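Local coordinates for MHC class I-like protein MILL2 (Mus musculus, PDB 6A97), which binds heparan sulfate proteoglycans on the surface of fibroblasts as a GPI-anchored member of the MHC class I family, at residues L54-C68 with A80-K92. Numbering follows the deposited sequence.
Sequences LKYNGDSRETEPLGC and ARETNNLLKVEEK
In the MHC class I platform, two long helices lie over an eight-stranded antiparallel sheet; here residues 80-92 of the alpha-1 helix 75-96 pack on strands 54-57 and 66-68 at the edge of that sheet, where 66-68 is the outermost strand. The helix crosses strand 54-57 at -51°, their axes 8.9 Å apart, and leucines L54, L66 and L86 fill the space between. With CG anti to the backbone N (chi1 174°), L86 sets its CD2 against the strand, 3.6 Å from K55 C and equally close to Y56 CB. L54 uses both branches, CD1 to E82 CB and CD2 to T83 CG2. T83 suits this border because it is both apolar and polar: its methyl CG2 packs against L54 and C68, while OG1 hydrogen-bonds to the carbonyl of C79, the cysteine whose disulfide with C68 ties strand to helix. L66 CD1 meets T83 CB at 3.9 Å. The ring of Y56 offers two flat faces: L87 CD2 lies over one, 4.2 Å from the centroid in a CH-pi contact, and G58 N sits over the centre of the opposite face. E90 lends the ring its aliphatic part while OE2 pairs with R94; its CG lies 3.5 Å from Y56 CE1, at the ring's edge.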
# COMPACT_ATOMS: atom_id res chain seq x y z
N LEU A 54 1.31 -15.98 -22.96
CA LEU A 54 1.53 -17.14 -23.80
C LEU A 54 2.49 -18.10 -23.12
O LEU A 54 3.34 -17.68 -22.33
CB LEU A 54 2.08 -16.73 -25.17
CG LEU A 54 1.16 -15.97 -26.12
CD1 LEU A 54 1.96 -15.36 -27.27
CD2 LEU A 54 0.09 -16.91 -26.65
N LYS A 55 2.35 -19.37 -23.45
CA LYS A 55 3.27 -20.38 -22.96
C LYS A 55 3.63 -21.37 -24.06
O LYS A 55 2.75 -21.81 -24.82
CB LYS A 55 2.68 -21.16 -21.78
CG LYS A 55 3.47 -22.44 -21.52
CD LYS A 55 2.91 -23.29 -20.43
CE LYS A 55 1.77 -24.16 -20.92
NZ LYS A 55 1.47 -25.21 -19.90
N TYR A 56 4.90 -21.73 -24.15
CA TYR A 56 5.32 -22.90 -24.91
C TYR A 56 6.16 -23.77 -24.01
O TYR A 56 7.16 -23.31 -23.45
CB TYR A 56 6.10 -22.53 -26.17
CG TYR A 56 6.73 -23.74 -26.84
CD1 TYR A 56 8.09 -23.80 -27.07
CD2 TYR A 56 5.94 -24.82 -27.23
CE1 TYR A 56 8.67 -24.91 -27.68
CE2 TYR A 56 6.51 -25.94 -27.84
CZ TYR A 56 7.87 -25.97 -28.06
OH TYR A 56 8.45 -27.07 -28.67
N ASN A 57 5.77 -25.03 -23.88
CA ASN A 57 6.53 -25.97 -23.07
C ASN A 57 6.97 -27.16 -23.91
O ASN A 57 6.16 -28.02 -24.26
CB ASN A 57 5.70 -26.44 -21.88
CG ASN A 57 6.51 -27.28 -20.90
OD1 ASN A 57 7.69 -27.55 -21.12
ND2 ASN A 57 5.87 -27.67 -19.79
N GLY A 58 8.26 -27.22 -24.24
CA GLY A 58 8.78 -28.27 -25.09
C GLY A 58 9.07 -29.57 -24.37
O GLY A 58 9.67 -30.48 -24.93
N ASP A 59 8.65 -29.65 -23.11
CA ASP A 59 8.80 -30.88 -22.33
C ASP A 59 8.00 -32.00 -22.99
O ASP A 59 6.78 -31.88 -23.17
CB ASP A 59 8.35 -30.66 -20.89
CG ASP A 59 8.56 -31.89 -20.01
OD1 ASP A 59 9.13 -32.89 -20.49
OD2 ASP A 59 8.17 -31.83 -18.82
N SER A 60 8.68 -33.08 -23.35
CA SER A 60 8.07 -34.21 -24.04
C SER A 60 6.89 -34.81 -23.28
O SER A 60 5.97 -35.36 -23.89
CB SER A 60 9.11 -35.31 -24.29
OG SER A 60 10.10 -34.87 -25.20
N ARG A 61 6.91 -34.68 -21.96
CA ARG A 61 5.88 -35.27 -21.11
C ARG A 61 4.66 -34.36 -20.96
O ARG A 61 3.77 -34.64 -20.15
CB ARG A 61 6.47 -35.59 -19.74
CG ARG A 61 7.51 -36.70 -19.77
CD ARG A 61 8.08 -36.99 -18.38
NE ARG A 61 8.83 -35.86 -17.85
CZ ARG A 61 8.36 -35.01 -16.94
NH1 ARG A 61 7.14 -35.18 -16.46
NH2 ARG A 61 9.11 -34.01 -16.50
N GLU A 62 4.62 -33.27 -21.72
CA GLU A 62 3.49 -32.34 -21.65
C GLU A 62 2.45 -32.65 -22.72
O GLU A 62 2.79 -32.78 -23.90
CB GLU A 62 3.98 -30.90 -21.79
CG GLU A 62 2.95 -29.84 -21.42
CD GLU A 62 2.88 -29.58 -19.93
OE1 GLU A 62 2.82 -30.56 -19.14
OE2 GLU A 62 2.88 -28.40 -19.53
N THR A 63 1.19 -32.76 -22.31
CA THR A 63 0.10 -33.08 -23.23
C THR A 63 -0.41 -31.83 -23.94
O THR A 63 -0.91 -31.91 -25.07
CB THR A 63 -1.07 -33.78 -22.51
OG1 THR A 63 -1.66 -32.87 -21.57
CG2 THR A 63 -0.57 -35.01 -21.77
N GLU A 64 -0.30 -30.68 -23.28
CA GLU A 64 -0.60 -29.40 -23.91
C GLU A 64 0.64 -28.51 -23.94
O GLU A 64 0.89 -27.76 -23.01
CB GLU A 64 -1.74 -28.69 -23.17
CG GLU A 64 -2.83 -29.60 -22.61
CD GLU A 64 -3.97 -28.83 -21.96
OE1 GLU A 64 -4.17 -27.65 -22.32
OE2 GLU A 64 -4.65 -29.40 -21.09
N PRO A 65 1.42 -28.60 -25.03
CA PRO A 65 2.66 -27.82 -25.11
C PRO A 65 2.41 -26.31 -25.24
O PRO A 65 3.30 -25.52 -24.92
CB PRO A 65 3.33 -28.37 -26.37
CG PRO A 65 2.20 -28.93 -27.19
CD PRO A 65 1.22 -29.47 -26.20
N LEU A 66 1.22 -25.92 -25.69
CA LEU A 66 0.94 -24.50 -25.91
C LEU A 66 -0.14 -23.97 -24.97
O LEU A 66 -1.03 -24.71 -24.56
CB LEU A 66 0.52 -24.25 -27.36
CG LEU A 66 1.59 -24.18 -28.46
CD1 LEU A 66 2.68 -23.15 -28.15
CD2 LEU A 66 2.20 -25.53 -28.71
N GLY A 67 -0.05 -22.69 -24.64
CA GLY A 67 -1.04 -22.04 -23.81
C GLY A 67 -1.23 -20.58 -24.18
O GLY A 67 -0.28 -19.92 -24.61
N CYS A 68 -2.44 -20.08 -24.01
CA CYS A 68 -2.76 -18.71 -24.40
C CYS A 68 -3.86 -18.12 -23.51
O CYS A 68 -4.97 -18.64 -23.46
CB CYS A 68 -3.18 -18.69 -25.88
SG CYS A 68 -3.50 -17.05 -26.54
N ALA A 80 -4.30 -19.00 -32.06
CA ALA A 80 -3.78 -19.80 -33.17
C ALA A 80 -2.58 -19.09 -33.80
O ALA A 80 -1.51 -19.68 -33.97
CB ALA A 80 -4.86 -20.04 -34.21
N ARG A 81 -2.76 -17.81 -34.12
CA ARG A 81 -1.71 -17.01 -34.72
C ARG A 81 -0.50 -16.85 -33.81
O ARG A 81 0.63 -17.10 -34.21
CB ARG A 81 -2.25 -15.63 -35.10
CG ARG A 81 -1.18 -14.69 -35.66
CD ARG A 81 -1.77 -13.35 -36.10
NE ARG A 81 -2.46 -12.66 -35.02
CZ ARG A 81 -3.78 -12.62 -34.88
NH1 ARG A 81 -4.56 -13.22 -35.77
NH2 ARG A 81 -4.33 -11.97 -33.86
N GLU A 82 -0.75 -16.44 -32.57
CA GLU A 82 0.35 -16.05 -31.71
C GLU A 82 1.08 -17.24 -31.09
O GLU A 82 2.26 -17.12 -30.76
CB GLU A 82 -0.13 -15.09 -30.62
CG GLU A 82 -0.61 -13.74 -31.16
CD GLU A 82 0.45 -13.00 -31.98
OE1 GLU A 82 0.07 -12.07 -32.72
OE2 GLU A 82 1.66 -13.32 -31.88
N THR A 83 0.42 -18.38 -30.94
CA THR A 83 1.15 -19.58 -30.51
C THR A 83 2.03 -20.08 -31.66
O THR A 83 3.13 -20.58 -31.43
CB THR A 83 0.22 -20.71 -30.04
OG1 THR A 83 -0.73 -21.01 -31.07
CG2 THR A 83 -0.50 -20.33 -28.75
N ASN A 84 1.55 -19.94 -32.89
CA ASN A 84 2.40 -20.27 -34.03
C ASN A 84 3.61 -19.33 -34.11
O ASN A 84 4.72 -19.79 -34.33
CB ASN A 84 1.60 -20.23 -35.33
CG ASN A 84 2.45 -20.59 -36.53
OD1 ASN A 84 2.80 -21.76 -36.74
ND2 ASN A 84 2.78 -19.59 -37.33
N ASN A 85 3.38 -18.03 -33.94
CA ASN A 85 4.48 -17.06 -33.85
C ASN A 85 5.46 -17.37 -32.72
O ASN A 85 6.67 -17.16 -32.85
CB ASN A 85 3.95 -15.64 -33.67
CG ASN A 85 3.32 -15.08 -34.92
OD1 ASN A 85 3.56 -15.57 -36.02
ND2 ASN A 85 2.51 -14.03 -34.77
N LEU A 86 4.92 -17.88 -31.62
CA LEU A 86 5.73 -18.22 -30.46
C LEU A 86 6.73 -19.33 -30.79
O LEU A 86 7.87 -19.32 -30.30
CB LEU A 86 4.82 -18.65 -29.30
CG LEU A 86 5.49 -19.20 -28.04
CD1 LEU A 86 6.55 -18.23 -27.52
CD2 LEU A 86 4.44 -19.46 -26.97
N LEU A 87 6.32 -20.28 -31.63
CA LEU A 87 7.21 -21.36 -32.05
C LEU A 87 8.46 -20.82 -32.75
O LEU A 87 9.55 -21.38 -32.60
CB LEU A 87 6.47 -22.32 -32.99
CG LEU A 87 5.28 -23.08 -32.39
CD1 LEU A 87 4.66 -23.99 -33.43
CD2 LEU A 87 5.73 -23.88 -31.17
N LYS A 88 8.31 -19.74 -33.51
CA LYS A 88 9.44 -19.12 -34.20
C LYS A 88 10.37 -18.43 -33.21
O LYS A 88 11.59 -18.46 -33.36
CB LYS A 88 8.97 -18.13 -35.26
CG LYS A 88 8.61 -18.77 -36.59
CD LYS A 88 7.34 -18.18 -37.18
CE LYS A 88 7.49 -16.72 -37.54
NZ LYS A 88 6.25 -16.18 -38.17
N VAL A 89 9.78 -17.81 -32.19
CA VAL A 89 10.56 -17.15 -31.15
C VAL A 89 11.41 -18.17 -30.40
O VAL A 89 12.58 -17.92 -30.11
CB VAL A 89 9.65 -16.39 -30.16
CG1 VAL A 89 10.44 -15.90 -28.96
CG2 VAL A 89 8.96 -15.24 -30.86
N GLU A 90 10.83 -19.32 -30.09
CA GLU A 90 11.56 -20.36 -29.37
C GLU A 90 12.76 -20.84 -30.18
O GLU A 90 13.82 -21.09 -29.61
CB GLU A 90 10.65 -21.54 -29.03
CG GLU A 90 11.31 -22.60 -28.15
CD GLU A 90 11.88 -23.75 -28.96
OE1 GLU A 90 11.79 -23.72 -30.21
OE2 GLU A 90 12.42 -24.70 -28.34
N GLU A 91 12.58 -20.97 -31.49
CA GLU A 91 13.69 -21.30 -32.39
C GLU A 91 14.82 -20.28 -32.31
O GLU A 91 16.00 -20.65 -32.22
CB GLU A 91 13.22 -21.39 -33.85
CG GLU A 91 12.30 -22.55 -34.17
CD GLU A 91 11.98 -22.62 -35.66
OE1 GLU A 91 11.21 -21.76 -36.15
OE2 GLU A 91 12.52 -23.51 -36.34
N LYS A 92 14.47 -19.00 -32.38
CA LYS A 92 15.48 -17.94 -32.33
C LYS A 92 16.22 -17.95 -31.00
O LYS A 92 17.45 -17.85 -30.97
CB LYS A 92 14.85 -16.57 -32.57
CG LYS A 92 14.42 -16.31 -34.00
CD LYS A 92 13.93 -14.88 -34.15
CE LYS A 92 13.56 -14.55 -35.58
NZ LYS A 92 12.40 -15.36 -36.05